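Local coordinates for protein RNA-directed RNA polymerase (Infectious pancreatic necrosis virus, PDB 3ZED) that probably synthesises viral RNA from an RNA template, occurring both free and covalently attached to the genomic RNA of this birnavirus, at residues T146-Y159 with N580-E594. Numbering follows the deposited sequence.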
ATOM      1  N   THR B 146     -13.073  29.835  -2.710  1.00 36.36           N
ATOM      2  CA  THR B 146     -11.881  29.179  -3.245  1.00 34.84           C
ATOM      3  C   THR B 146     -10.631  29.947  -2.799  1.00 39.56           C
ATOM      4  O   THR B 146      -9.673  29.331  -2.340  1.00 39.25           O
ATOM      5  CB  THR B 146     -11.958  29.059  -4.781  1.00 39.39           C
ATOM      6  OG1 THR B 146     -13.104  28.286  -5.139  1.00 35.04           O
ATOM      7  CG2 THR B 146     -10.709  28.438  -5.385  1.00 37.75           C
ATOM      8  N   LEU B 147     -10.640  31.286  -2.935  1.00 36.58           N
ATOM      9  CA  LEU B 147      -9.516  32.115  -2.505  1.00 36.82           C
ATOM     10  C   LEU B 147      -9.234  31.922  -1.001  1.00 38.93           C
ATOM     11  O   LEU B 147      -8.084  31.679  -0.621  1.00 37.49           O
ATOM     12  CB  LEU B 147      -9.766  33.616  -2.818  1.00 37.52           C
ATOM     13  CG  LEU B 147      -8.623  34.588  -2.399  1.00 42.58           C
ATOM     14  CD1 LEU B 147      -7.301  34.217  -3.066  1.00 42.39           C
ATOM     15  CD2 LEU B 147      -8.995  36.076  -2.688  1.00 43.63           C
ATOM     16  N   ARG B 148     -10.276  32.028  -0.160  1.00 37.20           N
ATOM     17  CA  ARG B 148     -10.119  31.883   1.292  1.00 39.02           C
ATOM     18  C   ARG B 148      -9.530  30.516   1.657  1.00 42.87           C
ATOM     19  O   ARG B 148      -8.598  30.443   2.468  1.00 43.01           O
ATOM     20  CB  ARG B 148     -11.460  32.092   1.997  1.00 42.34           C
ATOM     21  CG  ARG B 148     -11.821  33.556   2.107  1.00 59.74           C
ATOM     22  CD  ARG B 148     -13.087  33.778   2.904  1.00 72.73           C
ATOM     23  NE  ARG B 148     -13.830  34.928   2.397  1.00 79.81           N
ATOM     24  CZ  ARG B 148     -14.980  34.844   1.735  1.00 95.75           C
ATOM     25  NH1 ARG B 148     -15.547  33.660   1.520  1.00 73.01           N
ATOM     26  NH2 ARG B 148     -15.582  35.944   1.296  1.00 91.88           N
ATOM     27  N   GLN B 149     -10.020  29.449   0.991  1.00 38.56           N
ATOM     28  CA  GLN B 149      -9.559  28.083   1.250  1.00 37.23           C
ATOM     29  C   GLN B 149      -8.087  27.900   0.901  1.00 40.24           C
ATOM     30  O   GLN B 149      -7.345  27.339   1.718  1.00 40.11           O
ATOM     31  CB  GLN B 149     -10.433  27.071   0.524  1.00 36.59           C
ATOM     32  CG  GLN B 149     -11.764  26.882   1.240  1.00 38.07           C
ATOM     33  CD  GLN B 149     -12.755  26.064   0.454  1.00 62.18           C
ATOM     34  OE1 GLN B 149     -12.552  25.733  -0.727  1.00 59.71           O
ATOM     35  NE2 GLN B 149     -13.876  25.761   1.087  1.00 53.33           N
ATOM     36  N   VAL B 150      -7.656  28.411  -0.272  1.00 36.83           N
ATOM     37  CA  VAL B 150      -6.259  28.322  -0.696  1.00 36.07           C
ATOM     38  C   VAL B 150      -5.362  29.129   0.285  1.00 38.58           C
ATOM     39  O   VAL B 150      -4.334  28.608   0.725  1.00 37.09           O
ATOM     40  CB  VAL B 150      -6.053  28.768  -2.156  1.00 39.80           C
ATOM     41  CG1 VAL B 150      -4.563  28.822  -2.507  1.00 39.82           C
ATOM     42  CG2 VAL B 150      -6.779  27.831  -3.113  1.00 39.25           C
ATOM     43  N   ARG B 151      -5.782  30.356   0.653  1.00 36.05           N
ATOM     44  CA  ARG B 151      -5.019  31.192   1.582  1.00 38.04           C
ATOM     45  C   ARG B 151      -4.912  30.543   2.964  1.00 41.72           C
ATOM     46  O   ARG B 151      -3.834  30.585   3.552  1.00 42.85           O
ATOM     47  CB  ARG B 151      -5.607  32.599   1.707  1.00 39.59           C
ATOM     48  CG  ARG B 151      -4.559  33.607   2.152  1.00 49.77           C
ATOM     49  CD  ARG B 151      -5.065  35.025   2.143  1.00 59.86           C
ATOM     50  NE  ARG B 151      -5.748  35.317   3.398  1.00 69.39           N
ATOM     51  CZ  ARG B 151      -5.231  36.023   4.388  1.00 77.14           C
ATOM     52  NH1 ARG B 151      -4.027  36.569   4.267  1.00 69.65           N
ATOM     53  NH2 ARG B 151      -5.921  36.216   5.499  1.00 75.19           N
ATOM     54  N   GLU B 152      -6.031  29.982   3.487  1.00 36.90           N
ATOM     55  CA  GLU B 152      -6.073  29.284   4.776  1.00 36.65           C
ATOM     56  C   GLU B 152      -5.172  28.025   4.740  1.00 38.09           C
ATOM     57  O   GLU B 152      -4.460  27.779   5.705  1.00 37.83           O
ATOM     58  CB  GLU B 152      -7.523  28.926   5.167  1.00 37.88           C
ATOM     59  CG  GLU B 152      -7.673  28.085   6.434  1.00 47.06           C
ATOM     60  CD  GLU B 152      -7.527  28.698   7.823  1.00 77.75           C
ATOM     61  OE1 GLU B 152      -6.969  29.815   7.944  1.00 66.47           O
ATOM     62  OE2 GLU B 152      -7.909  28.015   8.803  1.00 82.18           O
ATOM     63  N   ALA B 153      -5.157  27.278   3.609  1.00 34.80           N
ATOM     64  CA  ALA B 153      -4.281  26.097   3.467  1.00 34.36           C
ATOM     65  C   ALA B 153      -2.789  26.518   3.506  1.00 42.00           C
ATOM     66  O   ALA B 153      -2.004  25.887   4.203  1.00 40.38           O
ATOM     67  CB  ALA B 153      -4.591  25.339   2.183  1.00 33.48           C
ATOM     68  N   ILE B 154      -2.428  27.631   2.821  1.00 42.10           N
ATOM     69  CA  ILE B 154      -1.061  28.159   2.819  1.00 43.64           C
ATOM     70  C   ILE B 154      -0.680  28.602   4.252  1.00 48.97           C
ATOM     71  O   ILE B 154       0.443  28.333   4.693  1.00 49.94           O
ATOM     72  CB  ILE B 154      -0.915  29.319   1.781  1.00 47.80           C
ATOM     73  CG1 ILE B 154      -0.964  28.773   0.321  1.00 46.18           C
ATOM     74  CG2 ILE B 154       0.371  30.138   2.033  1.00 49.42           C
ATOM     75  CD1 ILE B 154      -1.129  29.795  -0.772  1.00 44.17           C
ATOM     76  N   ALA B 155      -1.630  29.236   4.978  1.00 44.86           N
ATOM     77  CA  ALA B 155      -1.417  29.733   6.336  1.00 45.83           C
ATOM     78  C   ALA B 155      -1.386  28.640   7.419  1.00 48.71           C
ATOM     79  O   ALA B 155      -0.726  28.852   8.426  1.00 50.53           O
ATOM     80  CB  ALA B 155      -2.486  30.756   6.691  1.00 47.16           C
ATOM     81  N   THR B 156      -2.073  27.491   7.232  1.00 42.91           N
ATOM     82  CA  THR B 156      -2.172  26.473   8.293  1.00 41.44           C
ATOM     83  C   THR B 156      -1.510  25.139   7.976  1.00 43.16           C
ATOM     84  O   THR B 156      -1.268  24.364   8.905  1.00 44.10           O
ATOM     85  CB  THR B 156      -3.636  26.236   8.658  1.00 43.44           C
ATOM     86  OG1 THR B 156      -4.311  25.729   7.505  1.00 42.09           O
ATOM     87  CG2 THR B 156      -4.313  27.507   9.183  1.00 39.47           C
ATOM     88  N   LEU B 157      -1.219  24.861   6.698  1.00 37.59           N
ATOM     89  CA  LEU B 157      -0.570  23.622   6.293  1.00 35.68           C
ATOM     90  C   LEU B 157       0.913  23.841   5.969  1.00 42.57           C
ATOM     91  O   LEU B 157       1.378  24.967   5.846  1.00 43.76           O
ATOM     92  CB  LEU B 157      -1.283  22.947   5.077  1.00 33.44           C
ATOM     93  CG  LEU B 157      -2.787  22.656   5.172  1.00 35.56           C
ATOM     94  CD1 LEU B 157      -3.290  22.020   3.906  1.00 33.21           C
ATOM     95  CD2 LEU B 157      -3.137  21.776   6.391  1.00 37.25           C
ATOM     96  N   GLN B 158       1.648  22.740   5.838  1.00 39.41           N
ATOM     97  CA  GLN B 158       3.033  22.736   5.438  1.00 39.17           C
ATOM     98  C   GLN B 158       3.370  21.410   4.779  1.00 42.39           C
ATOM     99  O   GLN B 158       3.222  20.360   5.404  1.00 41.93           O
ATOM    100  CB  GLN B 158       3.974  23.002   6.633  1.00 41.61           C
ATOM    101  CG  GLN B 158       5.463  23.018   6.255  1.00 48.32           C
ATOM    102  CD  GLN B 158       5.779  24.096   5.248  1.00 57.44           C
ATOM    103  OE1 GLN B 158       5.647  25.285   5.534  1.00 53.26           O
ATOM    104  NE2 GLN B 158       6.158  23.703   4.035  1.00 44.33           N
ATOM    105  N   TYR B 159       3.822  21.454   3.522  1.00 39.50           N
ATOM    106  CA  TYR B 159       4.314  20.242   2.890  1.00 38.72           C
ATOM    107  C   TYR B 159       5.746  20.034   3.364  1.00 44.75           C
ATOM    108  O   TYR B 159       6.531  20.993   3.415  1.00 47.38           O
ATOM    109  CB  TYR B 159       4.221  20.263   1.354  1.00 38.42           C
ATOM    110  CG  TYR B 159       4.781  18.994   0.746  1.00 38.96           C
ATOM    111  CD1 TYR B 159       4.047  17.811   0.751  1.00 40.19           C
ATOM    112  CD2 TYR B 159       6.091  18.944   0.270  1.00 40.30           C
ATOM    113  CE1 TYR B 159       4.583  16.621   0.261  1.00 42.24           C
ATOM    114  CE2 TYR B 159       6.647  17.753  -0.199  1.00 40.73           C
ATOM    115  CZ  TYR B 159       5.883  16.597  -0.218  1.00 49.75           C
ATOM    116  OH  TYR B 159       6.405  15.429  -0.730  1.00 52.20           O
ATOM    117  N   ASN B 580     -12.520  18.187  -2.833  1.00 32.85           N
ATOM    118  CA  ASN B 580     -12.167  19.602  -2.641  1.00 33.64           C
ATOM    119  C   ASN B 580     -10.972  19.868  -1.690  1.00 37.60           C
ATOM    120  O   ASN B 580     -10.055  20.597  -2.082  1.00 34.90           O
ATOM    121  CB  ASN B 580     -13.367  20.434  -2.194  1.00 32.51           C
ATOM    122  CG  ASN B 580     -13.041  21.919  -2.093  1.00 48.47           C
ATOM    123  OD1 ASN B 580     -12.628  22.559  -3.056  1.00 36.71           O
ATOM    124  ND2 ASN B 580     -13.083  22.464  -0.898  1.00 39.37           N
ATOM    125  N   GLU B 581     -10.976  19.294  -0.483  1.00 36.05           N
ATOM    126  CA  GLU B 581      -9.908  19.506   0.513  1.00 36.44           C
ATOM    127  C   GLU B 581      -8.533  19.065  -0.021  1.00 39.80           C
ATOM    128  O   GLU B 581      -7.547  19.763   0.189  1.00 41.07           O
ATOM    129  CB  GLU B 581     -10.242  18.761   1.811  1.00 38.13           C
ATOM    130  CG  GLU B 581      -9.596  19.350   3.056  1.00 54.13           C
ATOM    131  CD  GLU B 581     -10.044  18.684   4.349  1.00 85.73           C
ATOM    132  OE1 GLU B 581      -9.587  17.551   4.630  1.00 77.93           O
ATOM    133  OE2 GLU B 581     -10.871  19.290   5.072  1.00 86.98           O
ATOM    134  N   ARG B 582      -8.479  17.934  -0.719  1.00 34.89           N
ATOM    135  CA  ARG B 582      -7.257  17.423  -1.352  1.00 35.36           C
ATOM    136  C   ARG B 582      -6.804  18.343  -2.497  1.00 37.22           C
ATOM    137  O   ARG B 582      -5.615  18.621  -2.625  1.00 35.91           O
ATOM    138  CB  ARG B 582      -7.490  16.006  -1.910  1.00 33.21           C
ATOM    139  CG  ARG B 582      -7.752  14.986  -0.834  1.00 37.58           C
ATOM    140  CD  ARG B 582      -7.773  13.608  -1.453  1.00 43.57           C
ATOM    141  NE  ARG B 582      -8.256  12.635  -0.479  1.00 56.95           N
ATOM    142  CZ  ARG B 582      -7.725  11.434  -0.291  1.00 75.95           C
ATOM    143  NH1 ARG B 582      -6.688  11.034  -1.024  1.00 56.52           N
ATOM    144  NH2 ARG B 582      -8.237  10.612   0.618  1.00 70.95           N
ATOM    145  N   LEU B 583      -7.762  18.817  -3.316  1.00 33.38           N
ATOM    146  CA  LEU B 583      -7.496  19.725  -4.430  1.00 33.66           C
ATOM    147  C   LEU B 583      -6.863  21.024  -3.923  1.00 37.32           C
ATOM    148  O   LEU B 583      -5.817  21.426  -4.429  1.00 37.56           O
ATOM    149  CB  LEU B 583      -8.808  20.024  -5.194  1.00 33.70           C
ATOM    150  CG  LEU B 583      -8.718  20.855  -6.482  1.00 38.04           C
ATOM    151  CD1 LEU B 583      -8.055  20.055  -7.624  1.00 36.54           C
ATOM    152  CD2 LEU B 583     -10.108  21.295  -6.924  1.00 39.87           C
ATOM    153  N   ILE B 584      -7.461  21.641  -2.902  1.00 34.49           N
ATOM    154  CA  ILE B 584      -6.984  22.889  -2.290  1.00 34.35           C
ATOM    155  C   ILE B 584      -5.598  22.687  -1.648  1.00 38.35           C
ATOM    156  O   ILE B 584      -4.708  23.489  -1.918  1.00 39.29           O
ATOM    157  CB  ILE B 584      -8.027  23.445  -1.292  1.00 36.84           C
ATOM    158  CG1 ILE B 584      -9.365  23.808  -1.992  1.00 36.46           C
ATOM    159  CG2 ILE B 584      -7.502  24.616  -0.436  1.00 39.08           C
ATOM    160  CD1 ILE B 584      -9.388  25.010  -3.016  1.00 39.30           C
ATOM    161  N   ALA B 585      -5.398  21.613  -0.867  1.00 34.45           N
ATOM    162  CA  ALA B 585      -4.102  21.352  -0.222  1.00 35.64           C
ATOM    163  C   ALA B 585      -2.984  21.227  -1.263  1.00 38.73           C
ATOM    164  O   ALA B 585      -1.912  21.801  -1.087  1.00 37.66           O
ATOM    165  CB  ALA B 585      -4.175  20.085   0.631  1.00 35.77           C
ATOM    166  N   SER B 586      -3.265  20.520  -2.356  1.00 36.41           N
ATOM    167  CA  SER B 586      -2.321  20.295  -3.460  1.00 37.75           C
ATOM    168  C   SER B 586      -2.035  21.607  -4.244  1.00 41.16           C
ATOM    169  O   SER B 586      -0.881  21.848  -4.622  1.00 41.56           O
ATOM    170  CB  SER B 586      -2.838  19.200  -4.381  1.00 42.40           C
ATOM    171  OG  SER B 586      -1.836  18.844  -5.313  1.00 57.77           O
ATOM    172  N   ALA B 587      -3.050  22.482  -4.407  1.00 36.01           N
ATOM    173  CA  ALA B 587      -2.886  23.800  -5.036  1.00 36.50           C
ATOM    174  C   ALA B 587      -2.052  24.721  -4.151  1.00 43.97           C
ATOM    175  O   ALA B 587      -1.219  25.468  -4.669  1.00 47.33           O
ATOM    176  CB  ALA B 587      -4.248  24.445  -5.305  1.00 36.62           C
ATOM    177  N   ALA B 588      -2.270  24.677  -2.823  1.00 39.28           N
ATOM    178  CA  ALA B 588      -1.549  25.507  -1.851  1.00 39.15           C
ATOM    179  C   ALA B 588      -0.082  25.050  -1.698  1.00 42.14           C
ATOM    180  O   ALA B 588       0.821  25.889  -1.703  1.00 42.82           O
ATOM    181  CB  ALA B 588      -2.255  25.469  -0.499  1.00 39.08           C
ATOM    182  N   TYR B 589       0.143  23.729  -1.558  1.00 35.47           N
ATOM    183  CA  TYR B 589       1.465  23.149  -1.374  1.00 34.97           C
ATOM    184  C   TYR B 589       1.768  22.082  -2.425  1.00 41.74           C
ATOM    185  O   TYR B 589       1.667  20.893  -2.125  1.00 39.62           O
ATOM    186  CB  TYR B 589       1.610  22.566   0.037  1.00 34.45           C
ATOM    187  CG  TYR B 589       1.847  23.646   1.065  1.00 35.29           C
ATOM    188  CD1 TYR B 589       3.123  24.142   1.300  1.00 37.42           C
ATOM    189  CD2 TYR B 589       0.786  24.208   1.771  1.00 34.52           C
ATOM    190  CE1 TYR B 589       3.340  25.169   2.219  1.00 39.48           C
ATOM    191  CE2 TYR B 589       0.990  25.239   2.677  1.00 36.24           C
ATOM    192  CZ  TYR B 589       2.269  25.720   2.896  1.00 43.79           C
ATOM    193  OH  TYR B 589       2.462  26.750   3.787  1.00 48.00           O
ATOM    194  N   PRO B 590       2.178  22.484  -3.653  1.00 42.28           N
ATOM    195  CA  PRO B 590       2.501  21.463  -4.674  1.00 42.28           C
ATOM    196  C   PRO B 590       3.754  20.686  -4.314  1.00 49.86           C
ATOM    197  O   PRO B 590       4.663  21.238  -3.681  1.00 50.38           O
ATOM    198  CB  PRO B 590       2.717  22.279  -5.959  1.00 44.52           C
ATOM    199  CG  PRO B 590       3.017  23.675  -5.503  1.00 49.61           C
ATOM    200  CD  PRO B 590       2.355  23.864  -4.170  1.00 44.74           C
ATOM    201  N   LYS B 591       3.783  19.385  -4.660  1.00 48.49           N
ATOM    202  CA  LYS B 591       4.998  18.579  -4.505  1.00 49.46           C
ATOM    203  C   LYS B 591       5.873  18.966  -5.683  1.00 57.96           C
ATOM    204  O   LYS B 591       5.345  19.141  -6.797  1.00 59.31           O
ATOM    205  CB  LYS B 591       4.716  17.059  -4.509  1.00 49.87           C
ATOM    206  CG  LYS B 591       3.888  16.543  -3.357  1.00 59.31           C
ATOM    207  CD  LYS B 591       3.779  15.033  -3.398  1.00 68.10           C
ATOM    208  CE  LYS B 591       2.862  14.519  -2.307  1.00 86.28           C
ATOM    209  NZ  LYS B 591       2.967  13.045  -2.120  1.00 98.72           N
ATOM    210  N   GLY B 592       7.167  19.133  -5.450  1.00 55.94           N
ATOM    211  CA  GLY B 592       8.100  19.439  -6.526  1.00 57.51           C
ATOM    212  C   GLY B 592       8.604  18.165  -7.176  1.00 65.19           C
ATOM    213  O   GLY B 592       8.055  17.081  -6.939  1.00 63.54           O
ATOM    214  N   LEU B 593       9.667  18.279  -7.989  1.00 66.36           N
ATOM    215  CA  LEU B 593      10.323  17.103  -8.573  1.00 67.60           C
ATOM    216  C   LEU B 593      11.121  16.411  -7.473  1.00 74.56           C
ATOM    217  O   LEU B 593      12.126  16.969  -7.021  1.00 76.77           O
ATOM    218  CB  LEU B 593      11.259  17.500  -9.741  1.00 68.80           C
ATOM    219  CG  LEU B 593      10.655  17.740 -11.108  1.00 72.28           C
ATOM    220  CD1 LEU B 593      11.716  18.207 -12.063  1.00 73.49           C
ATOM    221  CD2 LEU B 593      10.011  16.476 -11.657  1.00 73.25           C
ATOM    222  N   GLU B 594      10.652  15.249  -6.992  1.00 71.30           N
ATOM    223  CA  GLU B 594      11.353  14.515  -5.928  1.00 72.17           C
ATOM    224  C   GLU B 594      12.084  13.299  -6.538  1.00 78.78           C
ATOM    225  O   GLU B 594      11.854  12.138  -6.175  1.00 77.78           O
ATOM    226  CB  GLU B 594      10.396  14.131  -4.794  1.00 72.32           C
ATOM    227  CG  GLU B 594       9.989  15.329  -3.943  1.00 83.08           C
ATOM    228  CD  GLU B 594       8.828  15.126  -2.986  1.00 94.92           C
ATOM    229  OE1 GLU B 594       8.559  13.964  -2.602  1.00 85.55           O
ATOM    230  OE2 GLU B 594       8.201  16.141  -2.601  1.00 82.38           O
TER
HETATM  231  O   HOH W   1     -13.232  25.335  -3.403  1.00 46.80           O
HETATM  232  O   HOH W   2       5.213  28.012   4.602  1.00 40.11           O
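A helix of the polymerase's palm region (146-156) packs at 61° on one of its thumb region (580-588), and Ile584 of the latter is a knob in a hole on the former. Its side chain sits among Thr146, Gln149, Val150 and Ala153, with CD1 3.8 Å from Val150 CG2. One turn on, the axes approach to 8.7 Å, consistent with the alanines that meet there: Ala588 CB lies 3.6 Å from Ala153 CB and also touches Ile154 CG1. At the N-terminal end of helix 580-588, Asn580 ND2 gives a weak bond to Gln149 OE1, and a water bridges that oxygen to Asn580 OD1.

Where both helices end, Tyr589 fills the turn into strand 157-160. With CG beside its backbone N (chi1 -78°), the ring turns its edge to Ala153 O and Ile154 O, and its hydroxyl donates to Ile154 O over 2.7 Å, on a lone pair. A water donates to both Tyr589 OH and Gln158 OE1. Gln158 CA lies over one ring face in a CH-pi contact, 4.1 Å from the centroid, while Leu157 CB touches Tyr589 CE2. Farther along, Tyr159 OH donates to the syn lone pair of Glu594 OE2, a less certain bond because Glu594 is poorly ordered, and Lys591 CG packs against Tyr159 CE1.

Strand 299-310 pairs antiparallel with strand 157-160, and its Arg308 bonds Tyr589 O; helix 125-137 packs against Val150, and helix 604-621 against Ser586.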